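PDB 1Z03: 2-oxo-1,2-dihydroquinoline 8-monooxygenase, oxygenase component from Pseudomonas putida, which probably acts as the terminal oxygenase that hydroxylates 2-oxo-1,2-dihydroquinoline at carbon 8, using a Rieske [2Fe-2S] cluster and a mononuclear iron. Local coordinates for residues Ser187-Leu192 / Val333-Thr338; Phe217-Ile222 / Met262-Phe267; Val301-Asn306 / Val313-Tyr318. All blocks are in the same frame, centred on the assembly; numbering follows the deposited sequence.

Contact 1 (Ser187-Leu192 / Val333-Thr338); sequences SSPSVL and VRVCPT
V333 and V335 each hold CG1 anti to their backbone N (chi1 -174° and 172°), which turns CG2 back beside that nitrogen, and the two valines use this same rotation to meet P189 and V191 in different ways. In V333 both methyls are engaged. CG1 reaches CG of the P189 ring at 4.1 Å, while CG2 meets CG2 of V191 at 4.0 Å, the two valine side chains crossing at about a right angle. V335 brings its CG2 against the proline from the other end of the short strand, 3.5 Å from P189 CB, a tighter approach than either contact of V333. The proline ring therefore rests across the strand backbone, its CG lying 3.8 Å from V333 O and also close to CA of R334, whose CB points away from the loop. No hydrogen bond links the segments, so the fit here is one of apolar shapes. Within the loop, S190 OG accepts from L192 N at 3.1 Å, an ST turn, and S190 N is bonded to D193 OD1; both shape the chain locally. The loop is also bonded to the sheet through P189 O, which meets Y315 OH of strand 313-320. V333 also packs on A196 and V198 of strand 196-206. The arrangement is a loop-on-sheet packing, in which the connection leading into strand 196-206 closes over the last residues of strand 325-335, within the antiparallel sheet of a catalytic domain related to the Bet v 1-like helix-grip fold.

Contact 2 (Phe217-Ile222 / Met262-Phe267); sequences FDNAHI and MMQWLF. With FE (Fe (III) ion), chain G; OCH (quinolin-2(1H)-one), chain I.
The F217 ring is met obliquely by CE of M262, 3.9 Å from CD1, with the two side chains crossing at about a right angle, while W397 of helix 392-404 joins the same ring edge-to-face. A second pair of flat groups, the amides of N219 and Q264, approach from opposite directions with their planes only 25° apart. They share a weak hydrogen bond from N219 ND2 to Q264 OE1, 3.4 Å long and bent to 142°. Q264 has firmer partners beyond the segments. The bond of OE1 to T294 OG1 probably helps offset the 3.0 Å approach of OE1 to F217 O, two acceptors with no bond between them, and the bond of NE2 to S393 OG holds the amide's orientation. On the other branch of the asparagine amide, OD1 abuts CD2 of L266 at 3.8 Å. The loop that packs here carries a ligand of the mononuclear iron. H221 NE2 binds the metal at 2.2 Å, and H225 and D365 complete the facial triad of two histidines and one carboxylate found in Rieske oxygenases and other non-haem iron enzymes. At the edge of the imidazole, near its plane, lies the quinolinone oxygen O1, and D218 O faces ND1 there too, at a modelled separation too short to be trusted in detail. D218 also forms an Asx turn, its OD2 accepting from A220 N at 2.8 Å and met nearly along the C-O direction. H108 of a neighbouring subunit, a ligand of that subunit's [2Fe-2S] cluster, packs on D218, consistent with the electron route across the subunit boundary known from this family.

Contact 3 (Val301-Asn306 / Val313-Tyr318); sequences VLMVEN and VQYEWY. With OCH (quinolin-2(1H)-one), chain I.
Strands 301-305 and 313-318 run antiparallel at 164°, with L302-E316 and V304-Q314 as hydrogen-bonded pairs and M303-Y315 a non-hydrogen-bonded pair between them. On the face carrying V301, M303, Y315 and W317 the packing is apolar and aromatic. CG1 of V301 sits over the five-membered ring of W317, 3.7 Å from its centroid, a CH-pi contact. M303 runs alongside Y315, CG 3.5 Å from ring atom CE2, and its chain, extended through chi1 (171°) and chi2, carries SD along the ring rim into an oblique Met-aromatic contact. With CG beside its backbone N (chi1 -68°), Y315 leans its ring toward M303, and CG2 of V313 lies over one ring face, toward the rim, while OH is hydrogen-bonded to P189 O. With ring and hydroxyl cut back to an alanine, P189 O would be likely to lose this partner and M303 the surface it lies along. The opposite face, of L302, V304, Q314 and E316, looks onto the bound quinolinone. L302 CD2 and V304 CG2 each lie 3.5 Å from its C4, position 8 of the substrate. Q314 NE2 meets C5 at 3.5 Å; its bond to N362 OD1 and a weaker one to E316 OE2 limit the amide's rotation. This beta hairpin thus illustrates a two-faced sheet, one face packed as core, the other a wall of the substrate pocket of a Rieske oxygenase.

All three contacts are largely buried and bear on one antiparallel sheet, yet their chemistry follows their place in it. Contact 3 is the sheet itself, with paired backbones and a mixed lining for the quinolinone. Contact 1 lies on the neighbouring strand 325-335, away from the metal sites, where a loop packs by apolar side chains without a bond across; some of its residues lie nearer the surface. Contacts 1 and 3 meet through the V333-V313 backbone bond and the P189-Y315 hydrogen bond. Contact 2 sets the iron-binding loop beside strand 261-264, by weak polar and apolar touches, and shares the quinolinone with contact 3; F217 packs on L302 between them.

Contact 1 (Ser187-Leu192 / Val333-Thr338)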
loop_
_atom_site.group_PDB
_atom_site.type_symbol
_atom_site.label_atom_id
_atom_site.label_comp_id
_atom_site.label_asym_id
_atom_site.label_seq_id
_atom_site.Cartn_x
_atom_site.Cartn_y
_atom_site.Cartn_z
ATOM N N SER A 187 11.695 -17.685 43.709
ATOM C CA SER A 187 12.482 -17.274 42.552
ATOM C C SER A 187 11.938 -17.696 41.183
ATOM O O SER A 187 11.544 -18.843 40.978
ATOM C CB SER A 187 13.915 -17.785 42.698
ATOM O OG SER A 187 14.549 -17.171 43.803
ATOM N N SER A 188 11.934 -16.753 40.247
ATOM C CA SER A 188 11.465 -17.023 38.892
ATOM C C SER A 188 12.558 -17.758 38.133
ATOM O O SER A 188 13.730 -17.376 38.197
ATOM C CB SER A 188 11.144 -15.715 38.158
ATOM O OG SER A 188 9.998 -15.082 38.697
ATOM N N PRO A 189 12.192 -18.825 37.404
ATOM C CA PRO A 189 13.178 -19.588 36.638
ATOM C C PRO A 189 13.585 -18.862 35.356
ATOM O O PRO A 189 12.907 -17.944 34.902
ATOM C CB PRO A 189 12.447 -20.895 36.351
ATOM C CG PRO A 189 11.036 -20.444 36.183
ATOM C CD PRO A 189 10.867 -19.469 37.337
ATOM N N SER A 190 14.697 -19.285 34.777
ATOM C CA SER A 190 15.188 -18.693 33.550
ATOM C C SER A 190 15.058 -19.728 32.441
ATOM O O SER A 190 14.920 -20.926 32.706
ATOM C CB SER A 190 16.651 -18.283 33.721
ATOM O OG SER A 190 17.263 -17.983 32.477
ATOM N N VAL A 191 15.075 -19.267 31.197
ATOM C CA VAL A 191 14.990 -20.178 30.068
ATOM C C VAL A 191 16.275 -21.004 30.052
ATOM O O VAL A 191 16.322 -22.093 29.472
ATOM C CB VAL A 191 14.849 -19.402 28.733
ATOM C CG1 VAL A 191 15.101 -20.324 27.561
ATOM C CG2 VAL A 191 13.449 -18.821 28.625
ATOM N N LEU A 192 17.309 -20.482 30.709
ATOM C CA LEU A 192 18.607 -21.145 30.775
ATOM C C LEU A 192 18.674 -22.257 31.814
ATOM O O LEU A 192 19.530 -23.128 31.730
ATOM C CB LEU A 192 19.709 -20.118 31.065
ATOM C CG LEU A 192 19.994 -19.095 29.960
ATOM C CD1 LEU A 192 21.028 -18.099 30.436
ATOM C CD2 LEU A 192 20.487 -19.807 28.716
ATOM N N VAL A 333 7.380 -19.747 31.706
ATOM C CA VAL A 333 8.399 -20.732 32.031
ATOM C C VAL A 333 8.187 -21.276 33.432
ATOM O O VAL A 333 7.732 -20.562 34.327
ATOM C CB VAL A 333 9.814 -20.116 31.962
ATOM C CG1 VAL A 333 10.863 -21.192 32.167
ATOM C CG2 VAL A 333 10.016 -19.409 30.628
ATOM N N ARG A 334 8.502 -22.557 33.598
ATOM C CA ARG A 334 8.405 -23.241 34.882
ATOM C C ARG A 334 9.368 -24.409 34.838
ATOM O O ARG A 334 9.478 -25.088 33.817
ATOM C CB ARG A 334 6.990 -23.766 35.138
ATOM C CG ARG A 334 6.887 -24.548 36.446
ATOM C CD ARG A 334 5.459 -24.898 36.840
ATOM N NE ARG A 334 5.431 -25.410 38.208
ATOM C CZ ARG A 334 4.558 -25.025 39.137
ATOM N NH1 ARG A 334 4.617 -25.538 40.357
ATOM N NH2 ARG A 334 3.617 -24.134 38.854
ATOM N N VAL A 335 10.092 -24.632 35.927
ATOM C CA VAL A 335 11.018 -25.751 35.967
ATOM C C VAL A 335 10.203 -27.003 36.286
ATOM O O VAL A 335 9.483 -27.053 37.284
ATOM C CB VAL A 335 12.112 -25.543 37.034
ATOM C CG1 VAL A 335 12.945 -26.809 37.193
ATOM C CG2 VAL A 335 13.002 -24.385 36.629
ATOM N N CYS A 336 10.301 -27.993 35.402
ATOM C CA CYS A 336 9.585 -29.254 35.548
ATOM C C CYS A 336 10.598 -30.396 35.477
ATOM O O CYS A 336 10.975 -30.841 34.396
ATOM C CB CYS A 336 8.545 -29.380 34.435
ATOM S SG CYS A 336 7.386 -27.989 34.377
ATOM N N PRO A 337 11.047 -30.883 36.643
ATOM C CA PRO A 337 12.025 -31.968 36.783
ATOM C C PRO A 337 11.551 -33.333 36.312
ATOM O O PRO A 337 12.330 -34.107 35.756
ATOM C CB PRO A 337 12.324 -31.994 38.278
ATOM C CG PRO A 337 11.766 -30.721 38.812
ATOM C CD PRO A 337 10.589 -30.424 37.963
ATOM N N THR A 338 10.279 -33.634 36.551
ATOM C CA THR A 338 9.728 -34.928 36.174
ATOM C C THR A 338 8.674 -34.880 35.073
ATOM O O THR A 338 8.053 -33.843 34.813
ATOM C CB THR A 338 9.096 -35.621 37.386
ATOM O OG1 THR A 338 7.883 -34.946 37.734
ATOM C CG2 THR A 338 10.038 -35.576 38.573
#

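Contact 2 (Phe217-Ile222 / Met262-Phe267)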
loop_
_atom_site.group_PDB
_atom_site.type_symbol
_atom_site.label_atom_id
_atom_site.label_comp_id
_atom_site.label_asym_id
_atom_site.label_seq_id
_atom_site.Cartn_x
_atom_site.Cartn_y
_atom_site.Cartn_z
ATOM N N PHE A 217 6.160 -2.863 30.889
ATOM C CA PHE A 217 6.626 -2.485 32.220
ATOM C C PHE A 217 6.141 -1.100 32.655
ATOM O O PHE A 217 6.738 -0.460 33.523
ATOM C CB PHE A 217 8.163 -2.582 32.277
ATOM C CG PHE A 217 8.871 -1.791 31.207
ATOM C CD1 PHE A 217 9.225 -0.462 31.423
ATOM C CD2 PHE A 217 9.151 -2.367 29.966
ATOM C CE1 PHE A 217 9.846 0.287 30.416
ATOM C CE2 PHE A 217 9.771 -1.625 28.950
ATOM C CZ PHE A 217 10.117 -0.298 29.178
ATOM N N ASP A 218 5.051 -0.642 32.047
ATOM C CA ASP A 218 4.471 0.654 32.383
ATOM C C ASP A 218 3.396 0.396 33.433
ATOM O O ASP A 218 2.408 -0.280 33.165
ATOM C CB ASP A 218 3.860 1.299 31.140
ATOM C CG ASP A 218 3.393 2.726 31.390
ATOM O OD1 ASP A 218 3.717 3.606 30.567
ATOM O OD2 ASP A 218 2.695 2.971 32.398
ATOM N N ASN A 219 3.582 0.951 34.625
ATOM C CA ASN A 219 2.648 0.726 35.717
ATOM C C ASN A 219 1.371 1.542 35.707
ATOM O O ASN A 219 0.561 1.443 36.628
ATOM C CB ASN A 219 3.383 0.904 37.037
ATOM C CG ASN A 219 4.542 -0.052 37.167
ATOM O OD1 ASN A 219 4.348 -1.269 37.198
ATOM N ND2 ASN A 219 5.760 0.487 37.222
ATOM N N ALA A 220 1.184 2.345 34.668
ATOM C CA ALA A 220 -0.023 3.152 34.556
ATOM C C ALA A 220 -0.935 2.509 33.516
ATOM O O ALA A 220 -2.130 2.792 33.461
ATOM C CB ALA A 220 0.326 4.581 34.135
ATOM N N HIS A 221 -0.365 1.624 32.706
ATOM C CA HIS A 221 -1.124 0.968 31.648
ATOM C C HIS A 221 -2.032 -0.169 32.107
ATOM O O HIS A 221 -2.911 -0.595 31.359
ATOM C CB HIS A 221 -0.176 0.425 30.568
ATOM C CG HIS A 221 0.126 -1.038 30.705
ATOM N ND1 HIS A 221 1.033 -1.529 31.618
ATOM C CD2 HIS A 221 -0.385 -2.117 30.066
ATOM C CE1 HIS A 221 1.067 -2.847 31.538
ATOM N NE2 HIS A 221 0.215 -3.227 30.605
ATOM N N ILE A 222 -1.827 -0.670 33.321
ATOM C CA ILE A 222 -2.647 -1.784 33.791
ATOM C C ILE A 222 -4.140 -1.481 33.796
ATOM O O ILE A 222 -4.963 -2.376 33.985
ATOM C CB ILE A 222 -2.192 -2.290 35.183
ATOM C CG1 ILE A 222 -2.083 -1.123 36.170
ATOM C CG2 ILE A 222 -0.856 -3.027 35.046
ATOM C CD1 ILE A 222 -1.670 -1.557 37.581
ATOM N N MET A 262 16.945 -2.649 33.890
ATOM C CA MET A 262 16.431 -2.036 35.104
ATOM C C MET A 262 15.434 -2.948 35.804
ATOM O O MET A 262 14.721 -3.717 35.160
ATOM C CB MET A 262 15.744 -0.714 34.770
ATOM C CG MET A 262 14.616 -0.864 33.761
ATOM S SD MET A 262 13.908 0.698 33.241
ATOM C CE MET A 262 12.239 0.476 33.659
ATOM N N MET A 263 15.394 -2.843 37.128
ATOM C CA MET A 263 14.483 -3.624 37.954
ATOM C C MET A 263 13.566 -2.648 38.689
ATOM O O MET A 263 14.037 -1.720 39.350
ATOM C CB MET A 263 15.273 -4.463 38.969
ATOM C CG MET A 263 14.419 -5.222 39.979
ATOM S SD MET A 263 13.420 -6.521 39.212
ATOM C CE MET A 263 14.642 -7.692 38.760
ATOM N N GLN A 264 12.258 -2.851 38.568
ATOM C CA GLN A 264 11.304 -1.980 39.233
ATOM C C GLN A 264 10.945 -2.596 40.587
ATOM O O GLN A 264 10.580 -3.771 40.663
ATOM C CB GLN A 264 10.067 -1.802 38.350
ATOM C CG GLN A 264 10.424 -1.379 36.930
ATOM C CD GLN A 264 9.276 -0.730 36.191
ATOM O OE1 GLN A 264 8.271 -1.373 35.883
ATOM N NE2 GLN A 264 9.420 0.556 35.898
ATOM N N TRP A 265 11.072 -1.802 41.649
ATOM C CA TRP A 265 10.795 -2.284 43.001
ATOM C C TRP A 265 9.307 -2.345 43.323
ATOM O O TRP A 265 8.835 -1.686 44.250
ATOM C CB TRP A 265 11.506 -1.408 44.046
ATOM C CG TRP A 265 13.002 -1.418 43.941
ATOM C CD1 TRP A 265 13.802 -0.368 43.596
ATOM C CD2 TRP A 265 13.882 -2.529 44.182
ATOM N NE1 TRP A 265 15.125 -0.752 43.605
ATOM C CE2 TRP A 265 15.204 -2.072 43.960
ATOM C CE3 TRP A 265 13.684 -3.865 44.564
ATOM C CZ2 TRP A 265 16.320 -2.901 44.106
ATOM C CZ3 TRP A 265 14.797 -4.693 44.712
ATOM C CH2 TRP A 265 16.099 -4.204 44.482
ATOM N N LEU A 266 8.571 -3.144 42.559
ATOM C CA LEU A 266 7.143 -3.285 42.788
ATOM C C LEU A 266 6.911 -3.990 44.126
ATOM O O LEU A 266 7.726 -4.809 44.566
ATOM C CB LEU A 266 6.494 -4.086 41.649
ATOM C CG LEU A 266 6.746 -3.564 40.232
ATOM C CD1 LEU A 266 5.760 -4.209 39.264
ATOM C CD2 LEU A 266 6.597 -2.052 40.213
ATOM N N PHE A 267 5.798 -3.657 44.766
ATOM C CA PHE A 267 5.436 -4.244 46.047
ATOM C C PHE A 267 6.407 -3.928 47.183
ATOM O O PHE A 267 6.793 -4.803 47.959
ATOM C CB PHE A 267 5.222 -5.757 45.898
ATOM C CG PHE A 267 4.034 -6.102 45.041
ATOM C CD1 PHE A 267 4.129 -6.078 43.652
ATOM C CD2 PHE A 267 2.792 -6.347 45.622
ATOM C CE1 PHE A 267 3.006 -6.285 42.850
ATOM C CE2 PHE A 267 1.665 -6.556 44.837
ATOM C CZ PHE A 267 1.768 -6.523 43.445
HETATM FE FE FE G . -0.755 -5.062 29.883
HETATM O O1 OCH I . 2.965 -4.236 34.531
HETATM N N2 OCH I . 3.155 -6.029 33.061
HETATM C C3 OCH I . 2.800 -7.331 32.625
HETATM C C4 OCH I . 3.398 -7.912 31.446
HETATM C C5 OCH I . 3.000 -9.194 31.068
HETATM C C6 OCH I . 2.024 -9.913 31.826
HETATM C C7 OCH I . 1.447 -9.356 32.965
HETATM C C8 OCH I . 1.803 -8.072 33.394
HETATM C C9 OCH I . 1.200 -7.448 34.609
HETATM C C10 OCH I . 1.549 -6.215 35.006
HETATM C C1 OCH I . 2.596 -5.373 34.233
HETATM O O HOH W 1 1.077 -6.854 29.741
#

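Contact 3 (Val301-Asn306 / Val313-Tyr318)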
loop_
_atom_site.group_PDB
_atom_site.type_symbol
_atom_site.label_atom_id
_atom_site.label_comp_id
_atom_site.label_asym_id
_atom_site.label_seq_id
_atom_site.Cartn_x
_atom_site.Cartn_y
_atom_site.Cartn_z
ATOM N N VAL A 301 13.835 -7.067 26.564
ATOM C CA VAL A 301 13.215 -8.287 27.066
ATOM C C VAL A 301 12.561 -8.028 28.415
ATOM O O VAL A 301 13.219 -7.585 29.363
ATOM C CB VAL A 301 14.252 -9.407 27.249
ATOM C CG1 VAL A 301 13.533 -10.741 27.411
ATOM C CG2 VAL A 301 15.210 -9.432 26.081
ATOM N N LEU A 302 11.265 -8.317 28.492
ATOM C CA LEU A 302 10.490 -8.125 29.712
ATOM C C LEU A 302 10.407 -9.401 30.522
ATOM O O LEU A 302 10.277 -10.489 29.966
ATOM C CB LEU A 302 9.056 -7.690 29.382
ATOM C CG LEU A 302 8.056 -7.648 30.548
ATOM C CD1 LEU A 302 8.255 -6.366 31.357
ATOM C CD2 LEU A 302 6.636 -7.704 30.016
ATOM N N MET A 303 10.495 -9.256 31.837
ATOM C CA MET A 303 10.359 -10.386 32.744
ATOM C C MET A 303 9.301 -9.996 33.766
ATOM O O MET A 303 9.350 -8.912 34.348
ATOM C CB MET A 303 11.662 -10.721 33.472
ATOM C CG MET A 303 11.438 -11.756 34.586
ATOM S SD MET A 303 12.941 -12.445 35.322
ATOM C CE MET A 303 13.659 -10.963 36.053
ATOM N N VAL A 304 8.322 -10.869 33.955
ATOM C CA VAL A 304 7.265 -10.615 34.921
ATOM C C VAL A 304 7.331 -11.744 35.938
ATOM O O VAL A 304 6.758 -12.813 35.727
ATOM C CB VAL A 304 5.871 -10.603 34.253
ATOM C CG1 VAL A 304 4.838 -10.000 35.212
ATOM C CG2 VAL A 304 5.924 -9.811 32.963
ATOM N N GLU A 305 8.053 -11.505 37.028
ATOM C CA GLU A 305 8.216 -12.503 38.083
ATOM C C GLU A 305 6.898 -12.841 38.747
ATOM O O GLU A 305 6.044 -11.974 38.915
ATOM C CB GLU A 305 9.166 -11.992 39.166
ATOM C CG GLU A 305 10.594 -11.788 38.737
ATOM C CD GLU A 305 11.336 -10.930 39.733
ATOM O OE1 GLU A 305 11.638 -9.755 39.415
ATOM O OE2 GLU A 305 11.594 -11.437 40.847
ATOM N N ASN A 306 6.755 -14.107 39.128
ATOM C CA ASN A 306 5.567 -14.602 39.812
ATOM C C ASN A 306 4.285 -14.359 39.017
ATOM O O ASN A 306 3.271 -13.933 39.573
ATOM C CB ASN A 306 5.459 -13.946 41.198
ATOM C CG ASN A 306 4.757 -14.842 42.224
ATOM O OD1 ASN A 306 5.175 -15.977 42.455
ATOM N ND2 ASN A 306 3.696 -14.327 42.844
ATOM N N VAL A 313 6.900 -17.807 35.429
ATOM C CA VAL A 313 7.343 -16.468 35.052
ATOM C C VAL A 313 6.986 -16.196 33.589
ATOM O O VAL A 313 6.951 -17.119 32.773
ATOM C CB VAL A 313 8.884 -16.310 35.257
ATOM C CG1 VAL A 313 9.640 -17.300 34.390
ATOM C CG2 VAL A 313 9.317 -14.892 34.938
ATOM N N GLN A 314 6.696 -14.936 33.264
ATOM C CA GLN A 314 6.365 -14.575 31.887
ATOM C C GLN A 314 7.455 -13.714 31.268
ATOM O O GLN A 314 7.912 -12.749 31.871
ATOM C CB GLN A 314 5.026 -13.820 31.803
ATOM C CG GLN A 314 4.586 -13.526 30.350
ATOM C CD GLN A 314 3.121 -13.135 30.218
ATOM O OE1 GLN A 314 2.258 -13.646 30.936
ATOM N NE2 GLN A 314 2.829 -12.238 29.275
ATOM N N TYR A 315 7.875 -14.080 30.064
ATOM C CA TYR A 315 8.890 -13.325 29.340
ATOM C C TYR A 315 8.288 -12.861 28.020
ATOM O O TYR A 315 7.523 -13.591 27.389
ATOM C CB TYR A 315 10.121 -14.192 29.038
ATOM C CG TYR A 315 10.935 -14.596 30.247
ATOM C CD1 TYR A 315 11.022 -15.932 30.637
ATOM C CD2 TYR A 315 11.614 -13.640 31.008
ATOM C CE1 TYR A 315 11.767 -16.308 31.757
ATOM C CE2 TYR A 315 12.361 -14.007 32.132
ATOM C CZ TYR A 315 12.433 -15.340 32.499
ATOM O OH TYR A 315 13.159 -15.701 33.614
ATOM N N GLU A 316 8.627 -11.648 27.605
ATOM C CA GLU A 316 8.139 -11.130 26.337
ATOM C C GLU A 316 9.279 -10.473 25.576
ATOM O O GLU A 316 10.188 -9.901 26.178
ATOM C CB GLU A 316 7.018 -10.107 26.546
ATOM C CG GLU A 316 5.805 -10.638 27.309
ATOM C CD GLU A 316 4.607 -9.714 27.216
ATOM O OE1 GLU A 316 4.792 -8.512 26.936
ATOM O OE2 GLU A 316 3.477 -10.179 27.441
ATOM N N TRP A 317 9.238 -10.599 24.251
ATOM C CA TRP A 317 10.228 -9.990 23.371
ATOM C C TRP A 317 9.417 -9.230 22.339
ATOM O O TRP A 317 8.254 -9.553 22.102
ATOM C CB TRP A 317 11.058 -11.044 22.645
ATOM C CG TRP A 317 12.175 -11.645 23.447
ATOM C CD1 TRP A 317 13.490 -11.272 23.429
ATOM C CD2 TRP A 317 12.090 -12.785 24.307
ATOM N NE1 TRP A 317 14.233 -12.123 24.217
ATOM C CE2 TRP A 317 13.398 -13.060 24.768
ATOM C CE3 TRP A 317 11.036 -13.605 24.730
ATOM C CZ2 TRP A 317 13.681 -14.127 25.633
ATOM C CZ3 TRP A 317 11.318 -14.667 25.590
ATOM C CH2 TRP A 317 12.631 -14.918 26.028
ATOM N N TYR A 318 10.037 -8.226 21.738
ATOM C CA TYR A 318 9.408 -7.403 20.712
ATOM C C TYR A 318 10.544 -7.239 19.716
ATOM O O TYR A 318 11.216 -6.205 19.660
ATOM C CB TYR A 318 8.988 -6.064 21.312
ATOM C CG TYR A 318 8.337 -6.222 22.669
ATOM C CD1 TYR A 318 9.111 -6.300 23.832
ATOM C CD2 TYR A 318 6.954 -6.365 22.787
ATOM C CE1 TYR A 318 8.521 -6.517 25.078
ATOM C CE2 TYR A 318 6.355 -6.585 24.029
ATOM C CZ TYR A 318 7.146 -6.655 25.165
ATOM O OH TYR A 318 6.543 -6.820 26.388
HETATM O O1 OCH I . 2.965 -4.236 34.531
HETATM N N2 OCH I . 3.155 -6.029 33.061
HETATM C C3 OCH I . 2.800 -7.331 32.625
HETATM C C4 OCH I . 3.398 -7.912 31.446
HETATM C C5 OCH I . 3.000 -9.194 31.068
HETATM C C6 OCH I . 2.024 -9.913 31.826
HETATM C C7 OCH I . 1.447 -9.356 32.965
HETATM C C8 OCH I . 1.803 -8.072 33.394
HETATM C C9 OCH I . 1.200 -7.448 34.609
HETATM C C10 OCH I . 1.549 -6.215 35.006
HETATM C C1 OCH I . 2.596 -5.373 34.233
#